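Local structure of alpha-fucosidase GH29 (Fusarium graminearum, 4PSR) at residues W47-M52 against N177-W182; W35-T40 against H126-S131; V497-R502 against S541-D546. The protein hydrolyses alpha-L-fucosidic linkages, probably including the alpha-1,6-linked fucose on the reducing-end N-acetylglucosamine of glycoprotein glycans. All coordinates share one frame; numbering follows the deposited sequence.

Contact 1 of 3, residues W47-M52 against N177-W182. With FUL (beta-L-fucopyranose), chain M.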
loop_
_atom_site.group_PDB
_atom_site.type_symbol
_atom_site.label_atom_id
_atom_site.label_comp_id
_atom_site.label_asym_id
_atom_site.label_seq_id
_atom_site.Cartn_x
_atom_site.Cartn_y
_atom_site.Cartn_z
ATOM N N TRP A 47 0.441 9.267 -17.623
ATOM C CA TRP A 47 1.030 10.608 -17.765
ATOM C C TRP A 47 0.892 11.169 -19.185
ATOM O O TRP A 47 1.374 12.262 -19.444
ATOM C CB TRP A 47 2.495 10.654 -17.289
ATOM C CG TRP A 47 2.643 10.734 -15.789
ATOM C CD1 TRP A 47 1.816 10.202 -14.827
ATOM C CD2 TRP A 47 3.686 11.425 -15.073
ATOM N NE1 TRP A 47 2.283 10.527 -13.566
ATOM C CE2 TRP A 47 3.428 11.280 -13.694
ATOM C CE3 TRP A 47 4.821 12.141 -15.472
ATOM C CZ2 TRP A 47 4.256 11.849 -12.711
ATOM C CZ3 TRP A 47 5.643 12.706 -14.494
ATOM C CH2 TRP A 47 5.353 12.561 -13.139
ATOM N N TYR A 48 0.222 10.462 -20.081
ATOM C CA TYR A 48 0.018 10.977 -21.453
ATOM C C TYR A 48 -0.479 12.420 -21.500
ATOM O O TYR A 48 0.010 13.188 -22.320
ATOM C CB TYR A 48 -0.926 10.085 -22.236
ATOM C CG TYR A 48 -1.026 10.445 -23.705
ATOM C CD1 TYR A 48 -0.200 9.842 -24.637
ATOM C CD2 TYR A 48 -1.976 11.344 -24.160
ATOM C CE1 TYR A 48 -0.282 10.158 -25.988
ATOM C CE2 TYR A 48 -2.059 11.671 -25.492
ATOM C CZ TYR A 48 -1.231 11.049 -26.406
ATOM O OH TYR A 48 -1.328 11.345 -27.752
ATOM N N PRO A 49 -1.427 12.823 -20.633
ATOM C CA PRO A 49 -1.891 14.217 -20.712
ATOM C C PRO A 49 -0.778 15.243 -20.525
ATOM O O PRO A 49 -0.880 16.355 -21.079
ATOM C CB PRO A 49 -2.920 14.317 -19.573
ATOM C CG PRO A 49 -3.353 12.897 -19.301
ATOM C CD PRO A 49 -2.164 12.040 -19.611
ATOM N N ARG A 50 0.213 14.918 -19.693
ATOM C CA ARG A 50 1.386 15.783 -19.492
ATOM C C ARG A 50 2.357 15.658 -20.666
ATOM O O ARG A 50 2.806 16.676 -21.239
ATOM C CB ARG A 50 2.086 15.361 -18.205
ATOM C CG ARG A 50 3.603 15.673 -18.123
ATOM C CD ARG A 50 4.120 15.302 -16.742
ATOM N NE ARG A 50 5.566 15.512 -16.561
ATOM C CZ ARG A 50 6.089 16.692 -16.270
ATOM N NH1 ARG A 50 5.335 17.768 -16.195
ATOM N NH2 ARG A 50 7.394 16.791 -16.061
ATOM N N ASN A 51 2.701 14.432 -21.031
ATOM C CA ASN A 51 3.786 14.223 -21.991
ATOM C C ASN A 51 3.398 14.504 -23.444
ATOM O O ASN A 51 4.285 14.724 -24.262
ATOM C CB ASN A 51 4.380 12.815 -21.852
ATOM C CG ASN A 51 4.998 12.568 -20.498
ATOM O OD1 ASN A 51 4.521 11.726 -19.735
ATOM N ND2 ASN A 51 6.080 13.286 -20.183
ATOM N N MET A 52 2.114 14.502 -23.785
ATOM C CA MET A 52 1.687 14.826 -25.138
ATOM C C MET A 52 2.155 16.240 -25.534
ATOM O O MET A 52 2.258 16.545 -26.729
ATOM C CB MET A 52 0.158 14.703 -25.289
ATOM C CG MET A 52 -0.649 15.623 -24.371
ATOM S SD MET A 52 -2.417 15.667 -24.756
ATOM C CE MET A 52 -2.451 16.897 -26.071
ATOM N N ASN A 177 1.094 21.924 -9.871
ATOM C CA ASN A 177 2.487 21.991 -9.408
ATOM C C ASN A 177 3.450 21.449 -10.448
ATOM O O ASN A 177 4.570 21.098 -10.115
ATOM C CB ASN A 177 2.671 21.286 -8.049
ATOM C CG ASN A 177 2.270 22.152 -6.895
ATOM O OD1 ASN A 177 2.997 23.099 -6.545
ATOM N ND2 ASN A 177 1.151 21.860 -6.272
ATOM N N GLY A 178 3.033 21.389 -11.707
ATOM C CA GLY A 178 3.924 21.086 -12.803
ATOM C C GLY A 178 3.435 20.072 -13.812
ATOM O O GLY A 178 3.953 20.028 -14.914
ATOM N N PHE A 179 2.433 19.263 -13.479
ATOM C CA PHE A 179 2.014 18.221 -14.423
ATOM C C PHE A 179 1.789 18.752 -15.828
ATOM O O PHE A 179 2.235 18.156 -16.799
ATOM C CB PHE A 179 0.725 17.568 -13.919
ATOM C CG PHE A 179 0.278 16.347 -14.709
ATOM C CD1 PHE A 179 0.961 15.148 -14.627
ATOM C CD2 PHE A 179 -0.868 16.405 -15.485
ATOM C CE1 PHE A 179 0.528 14.016 -15.312
ATOM C CE2 PHE A 179 -1.309 15.272 -16.165
ATOM C CZ PHE A 179 -0.606 14.096 -16.078
ATOM N N PHE A 180 1.067 19.867 -15.917
ATOM C CA PHE A 180 0.726 20.445 -17.211
ATOM C C PHE A 180 1.683 21.599 -17.599
ATOM O O PHE A 180 1.311 22.504 -18.323
ATOM C CB PHE A 180 -0.719 20.940 -17.189
ATOM C CG PHE A 180 -1.765 19.852 -17.383
ATOM C CD1 PHE A 180 -1.732 19.037 -18.497
ATOM C CD2 PHE A 180 -2.834 19.722 -16.476
ATOM C CE1 PHE A 180 -2.721 18.069 -18.723
ATOM C CE2 PHE A 180 -3.844 18.746 -16.725
ATOM C CZ PHE A 180 -3.780 17.951 -17.825
ATOM N N GLN A 181 2.931 21.525 -17.161
ATOM C CA GLN A 181 3.874 22.640 -17.409
ATOM C C GLN A 181 4.077 22.949 -18.894
ATOM O O GLN A 181 4.406 24.092 -19.237
ATOM C CB GLN A 181 5.233 22.344 -16.750
ATOM C CG GLN A 181 6.024 21.222 -17.359
ATOM C CD GLN A 181 7.266 20.945 -16.569
ATOM O OE1 GLN A 181 7.349 19.992 -15.813
ATOM N NE2 GLN A 181 8.274 21.799 -16.751
ATOM N N TRP A 182 3.918 21.956 -19.765
ATOM C CA TRP A 182 4.159 22.154 -21.201
ATOM C C TRP A 182 2.910 22.523 -22.023
ATOM O O TRP A 182 3.008 22.723 -23.245
ATOM C CB TRP A 182 4.859 20.945 -21.812
ATOM C CG TRP A 182 6.209 20.651 -21.170
ATOM C CD1 TRP A 182 7.268 21.532 -21.075
ATOM C CD2 TRP A 182 6.642 19.445 -20.526
ATOM N NE1 TRP A 182 8.325 20.940 -20.431
ATOM C CE2 TRP A 182 7.977 19.656 -20.088
ATOM C CE3 TRP A 182 6.048 18.210 -20.280
ATOM C CZ2 TRP A 182 8.720 18.675 -19.412
ATOM C CZ3 TRP A 182 6.807 17.216 -19.605
ATOM C CH2 TRP A 182 8.121 17.476 -19.162
HETATM C C1 FUL M . 2.471 8.312 -8.897
HETATM C C2 FUL M . 1.694 8.939 -10.036
HETATM O O2 FUL M . 2.423 9.998 -10.676
HETATM C C3 FUL M . 1.411 7.825 -11.008
HETATM O O3 FUL M . 0.753 8.358 -12.136
HETATM C C4 FUL M . 0.558 6.808 -10.294
HETATM O O4 FUL M . -0.696 7.395 -9.960
HETATM C C5 FUL M . 1.286 6.327 -9.046
HETATM C C6 FUL M . 0.467 5.358 -8.221
HETATM O O5 FUL M . 1.665 7.401 -8.189
HETATM O O1 FUL M . 2.838 9.326 -7.997
HETATM O O HOH W 1 2.729 19.170 -19.513
#
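The F179 ring carries CB of R50 on one face, a CH-pi contact with CB 3.6 Å from the ring centroid, and turns its edge toward the face of W47. There CE1 of F179 lies 3.9 Å from CG of W47 in a T-shaped pair, the planes at 86°. At the W47 edge, NE1 gives its N-H to O2 of the bound L-fucose at 2.9 Å and, weakly, to O3, a role suited to a residue that is both a broad apolar wall and a donor. W182 covers one face of the R50 guanidinium, CZ3 lying 3.5 Å from CZ of R50, while F179 O and Q181 OE1 sit at the guanidinium edge. Both segments belong to beta-alpha loops of the TIM barrel: helix 48-51 follows strand 29-33, and helix 175-179 follows strand 165-170. R50 spans the gap because its chain runs extended from CG to NE, with CG anti to the backbone N (chi1 154°). R50 NH1 donates to Q181 OE1 at 3.0 Å and to F179 O at 3.2 Å; the latter bond is straight, 164° at the hydrogen, but enters from above the carbonyl plane. R50 NH2 adds a second bond to Q181 OE1, and Q181 NE2 is in turn held by S237. G178 suits its place, since its positive phi is strained for other residues. P49 packs its CB 3.9 Å from both F179 CE2 and F180 CE1. Between the backbones a water donates to R50 O and F179 O and accepts from W182 N.

Contact 2 of 3, residues W35-T40 against H126-S131. With FUL (beta-L-fucopyranose), chain M.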
loop_
_atom_site.group_PDB
_atom_site.type_symbol
_atom_site.label_atom_id
_atom_site.label_comp_id
_atom_site.label_asym_id
_atom_site.label_seq_id
_atom_site.Cartn_x
_atom_site.Cartn_y
_atom_site.Cartn_z
ATOM N N TRP A 35 -8.343 4.593 -14.137
ATOM C CA TRP A 35 -9.188 4.606 -15.320
ATOM C C TRP A 35 -9.807 5.964 -15.427
ATOM O O TRP A 35 -10.444 6.434 -14.490
ATOM C CB TRP A 35 -10.281 3.549 -15.194
ATOM C CG TRP A 35 -11.196 3.442 -16.384
ATOM C CD1 TRP A 35 -10.858 3.128 -17.663
ATOM C CD2 TRP A 35 -12.601 3.663 -16.378
ATOM N NE1 TRP A 35 -11.977 3.137 -18.452
ATOM C CE2 TRP A 35 -13.063 3.458 -17.679
ATOM C CE3 TRP A 35 -13.515 4.019 -15.381
ATOM C CZ2 TRP A 35 -14.414 3.571 -18.023
ATOM C CZ3 TRP A 35 -14.863 4.123 -15.716
ATOM C CH2 TRP A 35 -15.293 3.906 -17.027
ATOM N N GLY A 36 -9.623 6.621 -16.564
ATOM C CA GLY A 36 -10.186 7.951 -16.743
ATOM C C GLY A 36 -9.914 8.517 -18.127
ATOM O O GLY A 36 -9.570 7.781 -19.021
ATOM N N ALA A 37 -10.077 9.827 -18.273
ATOM C CA ALA A 37 -9.827 10.452 -19.561
ATOM C C ALA A 37 -8.361 10.313 -19.966
ATOM O O ALA A 37 -8.051 10.333 -21.143
ATOM C CB ALA A 37 -10.227 11.917 -19.545
ATOM N N PHE A 38 -7.474 10.120 -18.996
ATOM C CA PHE A 38 -6.057 9.885 -19.296
ATOM C C PHE A 38 -5.847 8.541 -19.973
ATOM O O PHE A 38 -4.797 8.310 -20.579
ATOM C CB PHE A 38 -5.191 9.976 -18.031
ATOM C CG PHE A 38 -5.711 9.160 -16.868
ATOM C CD1 PHE A 38 -5.523 7.770 -16.818
ATOM C CD2 PHE A 38 -6.420 9.770 -15.852
ATOM C CE1 PHE A 38 -6.049 7.021 -15.767
ATOM C CE2 PHE A 38 -6.937 9.014 -14.782
ATOM C CZ PHE A 38 -6.757 7.645 -14.769
ATOM N N THR A 39 -6.846 7.653 -19.914
ATOM C CA THR A 39 -6.764 6.360 -20.567
ATOM C C THR A 39 -7.138 6.438 -22.067
ATOM O O THR A 39 -6.866 5.507 -22.822
ATOM C CB THR A 39 -7.704 5.330 -19.863
ATOM O OG1 THR A 39 -7.525 5.404 -18.436
ATOM C CG2 THR A 39 -7.445 3.915 -20.344
ATOM N N THR A 40 -7.818 7.512 -22.462
ATOM C CA THR A 40 -8.407 7.583 -23.801
ATOM C C THR A 40 -7.399 7.278 -24.927
ATOM O O THR A 40 -7.697 6.486 -25.829
ATOM C CB THR A 40 -9.071 8.935 -24.057
ATOM O OG1 THR A 40 -9.886 9.316 -22.934
ATOM C CG2 THR A 40 -9.955 8.864 -25.294
ATOM N N HIS A 126 -7.069 12.041 -11.062
ATOM C CA HIS A 126 -5.621 11.878 -11.166
ATOM C C HIS A 126 -4.963 13.276 -11.235
ATOM O O HIS A 126 -5.458 14.190 -10.611
ATOM C CB HIS A 126 -5.292 10.942 -12.338
ATOM C CG HIS A 126 -3.932 10.351 -12.256
ATOM N ND1 HIS A 126 -2.886 10.826 -13.017
ATOM C CD2 HIS A 126 -3.415 9.399 -11.449
ATOM C CE1 HIS A 126 -1.789 10.149 -12.716
ATOM N NE2 HIS A 126 -2.082 9.284 -11.758
ATOM N N HIS A 127 -3.842 13.423 -11.953
ATOM C CA HIS A 127 -3.147 14.710 -12.071
ATOM C C HIS A 127 -3.727 15.601 -13.185
ATOM O O HIS A 127 -3.321 16.763 -13.283
ATOM C CB HIS A 127 -1.657 14.527 -12.449
ATOM C CG HIS A 127 -0.822 13.669 -11.537
ATOM N ND1 HIS A 127 -0.869 13.702 -10.153
ATOM C CD2 HIS A 127 0.164 12.793 -11.860
ATOM C CE1 HIS A 127 0.058 12.881 -9.677
ATOM N NE2 HIS A 127 0.683 12.303 -10.684
ATOM N N ASP A 128 -4.647 15.067 -13.993
ATOM C CA ASP A 128 -5.079 15.670 -15.248
ATOM C C ASP A 128 -6.274 16.609 -15.137
ATOM O O ASP A 128 -6.822 17.026 -16.160
ATOM C CB ASP A 128 -5.405 14.589 -16.265
ATOM C CG ASP A 128 -6.648 13.778 -15.899
ATOM O OD1 ASP A 128 -7.001 13.718 -14.694
ATOM O OD2 ASP A 128 -7.266 13.197 -16.825
ATOM N N GLY A 129 -6.692 16.938 -13.923
ATOM C CA GLY A 129 -7.709 17.955 -13.718
ATOM C C GLY A 129 -9.174 17.572 -13.912
ATOM O O GLY A 129 -10.059 18.457 -13.864
ATOM N N PHE A 130 -9.425 16.288 -14.143
ATOM C CA PHE A 130 -10.771 15.765 -14.466
ATOM C C PHE A 130 -11.296 15.044 -13.224
ATOM O O PHE A 130 -10.771 13.993 -12.841
ATOM C CB PHE A 130 -10.625 14.807 -15.656
ATOM C CG PHE A 130 -11.937 14.303 -16.252
ATOM C CD1 PHE A 130 -12.857 15.200 -16.786
ATOM C CD2 PHE A 130 -12.222 12.945 -16.340
ATOM C CE1 PHE A 130 -14.051 14.755 -17.371
ATOM C CE2 PHE A 130 -13.405 12.505 -16.948
ATOM C CZ PHE A 130 -14.306 13.403 -17.463
ATOM N N SER A 131 -12.306 15.637 -12.588
ATOM C CA SER A 131 -12.922 15.049 -11.392
ATOM C C SER A 131 -13.987 14.067 -11.836
ATOM O O SER A 131 -14.855 14.469 -12.576
ATOM C CB SER A 131 -13.591 16.116 -10.539
ATOM O OG SER A 131 -12.673 17.129 -10.143
HETATM C C1 FUL M . 2.471 8.312 -8.897
HETATM C C2 FUL M . 1.694 8.939 -10.036
HETATM O O2 FUL M . 2.423 9.998 -10.676
HETATM C C3 FUL M . 1.411 7.825 -11.008
HETATM O O3 FUL M . 0.753 8.358 -12.136
HETATM C C4 FUL M . 0.558 6.808 -10.294
HETATM O O4 FUL M . -0.696 7.395 -9.960
HETATM C C5 FUL M . 1.286 6.327 -9.046
HETATM C C6 FUL M . 0.467 5.358 -8.221
HETATM O O5 FUL M . 1.665 7.401 -8.189
HETATM O O1 FUL M . 2.838 9.326 -7.997
HETATM O O HOH W 2 -9.231 11.449 -16.098
#
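A37 and F38 come up to F130 and D128 with CA atoms 7.4 Å and 7.1 Å apart respectively, too far for backbone hydrogen bonding, so the two loops meet through side chains. Residues 37-40 have helical backbone angles, and the turn is tied internally by T39 N to G36 O and by G36 N to T39 OG1. In the partner loop, G129 takes a positive phi, which glycine adopts easily. The F38 ring folds back over its own chain, CG lying between the backbone N and the carbonyl carbon (chi1 49°); G36, with no side chain, allows the ring to cover its N. F38 CE2 then rests 3.5 Å from H126 CB, and the imidazole turns its edge toward the phenyl face, the planes inclined at 51°. This packing backs H126, whose NE2 bonds O4 of L-fucose at 3.0 Å and, weakly, O3; next to it H127 NE2 bonds the sugar O2 at 2.9 Å. D128 OD2 lies at the F38 edge, 3.7 Å from CD2, and is also hydrogen-bonded to Y75 OH. A water 2.7 Å from D128 OD2 donates to it and accepts a weak bond from A37 N, bridging the loops. The small A37 fits its CB 3.9 Å from F130 CD2. The loops follow strands 29-33 and 119-125, neighbours in the barrel; P49 of helix 48-51 packs on F38 and D128, and I79 of helix 76-80 on A37 and F130.

Contact 3 of 3, residues V497-R502 against S541-D546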
loop_
_atom_site.group_PDB
_atom_site.type_symbol
_atom_site.label_atom_id
_atom_site.label_comp_id
_atom_site.label_asym_id
_atom_site.label_seq_id
_atom_site.Cartn_x
_atom_site.Cartn_y
_atom_site.Cartn_z
ATOM N N VAL A 497 10.563 -15.616 21.628
ATOM C CA VAL A 497 11.261 -14.462 21.067
ATOM C C VAL A 497 12.612 -14.892 20.509
ATOM O O VAL A 497 13.535 -15.246 21.262
ATOM C CB VAL A 497 11.451 -13.363 22.104
ATOM C CG1 VAL A 497 12.167 -12.143 21.488
ATOM C CG2 VAL A 497 10.091 -12.961 22.668
ATOM N N PRO A 498 12.750 -14.876 19.185
ATOM C CA PRO A 498 14.015 -15.331 18.619
ATOM C C PRO A 498 15.160 -14.343 18.839
ATOM O O PRO A 498 14.970 -13.117 18.967
ATOM C CB PRO A 498 13.684 -15.458 17.134
ATOM C CG PRO A 498 12.630 -14.404 16.915
ATOM C CD PRO A 498 11.810 -14.412 18.145
ATOM N N GLN A 499 16.372 -14.890 18.876
ATOM C CA GLN A 499 17.572 -14.089 18.864
ATOM C C GLN A 499 18.114 -14.003 17.431
ATOM O O GLN A 499 18.549 -14.991 16.873
ATOM C CB GLN A 499 18.634 -14.708 19.784
ATOM C CG GLN A 499 19.821 -13.806 20.024
ATOM C CD GLN A 499 19.463 -12.574 20.837
ATOM O OE1 GLN A 499 18.568 -12.609 21.683
ATOM N NE2 GLN A 499 20.147 -11.479 20.579
ATOM N N PRO A 500 18.083 -12.811 16.815
ATOM C CA PRO A 500 18.622 -12.703 15.456
ATOM C C PRO A 500 20.106 -13.047 15.393
ATOM O O PRO A 500 20.814 -12.811 16.386
ATOM C CB PRO A 500 18.422 -11.214 15.117
ATOM C CG PRO A 500 17.283 -10.795 15.985
ATOM C CD PRO A 500 17.498 -11.544 17.279
ATOM N N GLU A 501 20.580 -13.549 14.253
ATOM C CA GLU A 501 21.999 -13.858 14.088
ATOM C C GLU A 501 22.843 -12.626 14.342
ATOM O O GLU A 501 23.848 -12.681 15.050
ATOM C CB GLU A 501 22.320 -14.414 12.691
ATOM C CG GLU A 501 23.790 -14.854 12.586
ATOM C CD GLU A 501 24.229 -15.226 11.186
ATOM O OE1 GLU A 501 23.449 -15.029 10.236
ATOM O OE2 GLU A 501 25.371 -15.713 11.042
ATOM N N ARG A 502 22.447 -11.505 13.748
ATOM C CA ARG A 502 23.032 -10.224 14.087
ATOM C C ARG A 502 21.894 -9.288 14.434
ATOM O O ARG A 502 21.044 -8.988 13.599
ATOM C CB ARG A 502 23.822 -9.631 12.919
ATOM C CG ARG A 502 25.015 -10.451 12.485
ATOM C CD ARG A 502 26.153 -10.333 13.483
ATOM N NE ARG A 502 27.268 -11.206 13.114
ATOM C CZ ARG A 502 27.464 -12.433 13.593
ATOM N NH1 ARG A 502 26.636 -12.961 14.489
ATOM N NH2 ARG A 502 28.508 -13.137 13.180
ATOM N N SER A 541 15.702 -5.795 30.278
ATOM C CA SER A 541 16.911 -6.486 29.872
ATOM C C SER A 541 16.993 -6.530 28.339
ATOM O O SER A 541 15.992 -6.336 27.640
ATOM C CB SER A 541 17.026 -7.897 30.488
ATOM O OG SER A 541 15.975 -8.768 30.087
ATOM N N ILE A 542 18.202 -6.771 27.854
ATOM C CA ILE A 542 18.455 -6.900 26.429
ATOM C C ILE A 542 19.524 -7.952 26.210
ATOM O O ILE A 542 20.523 -8.003 26.955
ATOM C CB ILE A 542 18.898 -5.559 25.832
ATOM C CG1 ILE A 542 19.165 -5.688 24.322
ATOM C CG2 ILE A 542 20.132 -5.023 26.538
ATOM C CD1 ILE A 542 19.288 -4.345 23.632
ATOM N N ARG A 543 19.317 -8.800 25.210
ATOM C CA ARG A 543 20.331 -9.726 24.744
ATOM C C ARG A 543 20.850 -9.257 23.383
ATOM O O ARG A 543 20.080 -9.160 22.412
ATOM C CB ARG A 543 19.792 -11.138 24.619
ATOM C CG ARG A 543 20.890 -12.166 24.430
ATOM C CD ARG A 543 20.428 -13.542 24.882
ATOM N NE ARG A 543 19.088 -13.850 24.389
ATOM C CZ ARG A 543 18.221 -14.645 25.002
ATOM N NH1 ARG A 543 17.036 -14.863 24.447
ATOM N NH2 ARG A 543 18.531 -15.222 26.160
ATOM N N VAL A 544 22.142 -8.958 23.332
ATOM C CA VAL A 544 22.792 -8.461 22.121
ATOM C C VAL A 544 23.548 -9.630 21.492
ATOM O O VAL A 544 24.300 -10.346 22.160
ATOM C CB VAL A 544 23.756 -7.314 22.462
ATOM C CG1 VAL A 544 24.524 -6.857 21.204
ATOM C CG2 VAL A 544 23.021 -6.135 23.104
ATOM N N SER A 545 23.351 -9.873 20.203
ATOM C CA SER A 545 24.018 -10.985 19.552
ATOM C C SER A 545 25.515 -10.745 19.393
ATOM O O SER A 545 25.992 -9.606 19.411
ATOM C CB SER A 545 23.395 -11.235 18.169
ATOM O OG SER A 545 22.014 -11.509 18.294
ATOM N N ASP A 546 26.253 -11.839 19.245
ATOM C CA ASP A 546 27.664 -11.772 18.871
ATOM C C ASP A 546 27.771 -10.960 17.589
ATOM O O ASP A 546 26.844 -10.958 16.781
ATOM C CB ASP A 546 28.222 -13.172 18.633
ATOM C CG ASP A 546 28.529 -13.917 19.927
ATOM O OD1 ASP A 546 28.445 -13.310 21.008
ATOM O OD2 ASP A 546 28.890 -15.097 19.814
HETATM O O HOH W 3 16.031 -13.945 22.152
#
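This is a polar contact between a loop and a strand end in the C-terminal part of the chain, with Q499 at its centre. Loop 497-502 leads from the six-stranded antiparallel sheet into strand 504-507, and strand 541-544 pairs with that strand inside a four-stranded antiparallel sheet. A primary amide suits position 499 because it can donate and accept at once. Q499 NE2 gives one hydrogen to S545 OG at 3.0 Å, nearly straight at 170°, and the other to R543 O, also at 3.0 Å. Q499 OE1 accepts from R543 NE at 3.0 Å, the donor standing above the carbonyl plane, with the amide and guanidinium planes 83° apart. The bend at chi2 (68°) brings the amide to these partners. S545 OG passes its own hydrogen to P500 O at 2.6 Å, almost along the C=O axis. A water donates to Q499 OE1 and V497 O and accepts from R543 NH1, while R543 NH2 makes a salt bridge with E569. With each amide hydrogen used and OE1 taking two donors, the rotation of the Q499 amide is fixed, and between these two segments directional hydrogen bonds, not apolar packing, make the contact.

In the fold
Contacts 1 and 2 form one continuous cluster beside the sugar, their centres 12 Å apart and their segments alternating along the chain. F179 CD2 meets H127 O at 3.3 Å, and P49 CG reaches F38 CB at 3.7 Å, so packing passes from one pair of loops to the other. They converge on the same L-fucose: W47 comes from contact 1, H126 and H127 from contact 2, with H34, E46, D226 and K272 also hydrogen-bonded to it. Contact 3 lies on the opposite side of the chain's centre, about 38 Å from both at the nearest atoms and about 51 Å between centres, remote from the bound sugar.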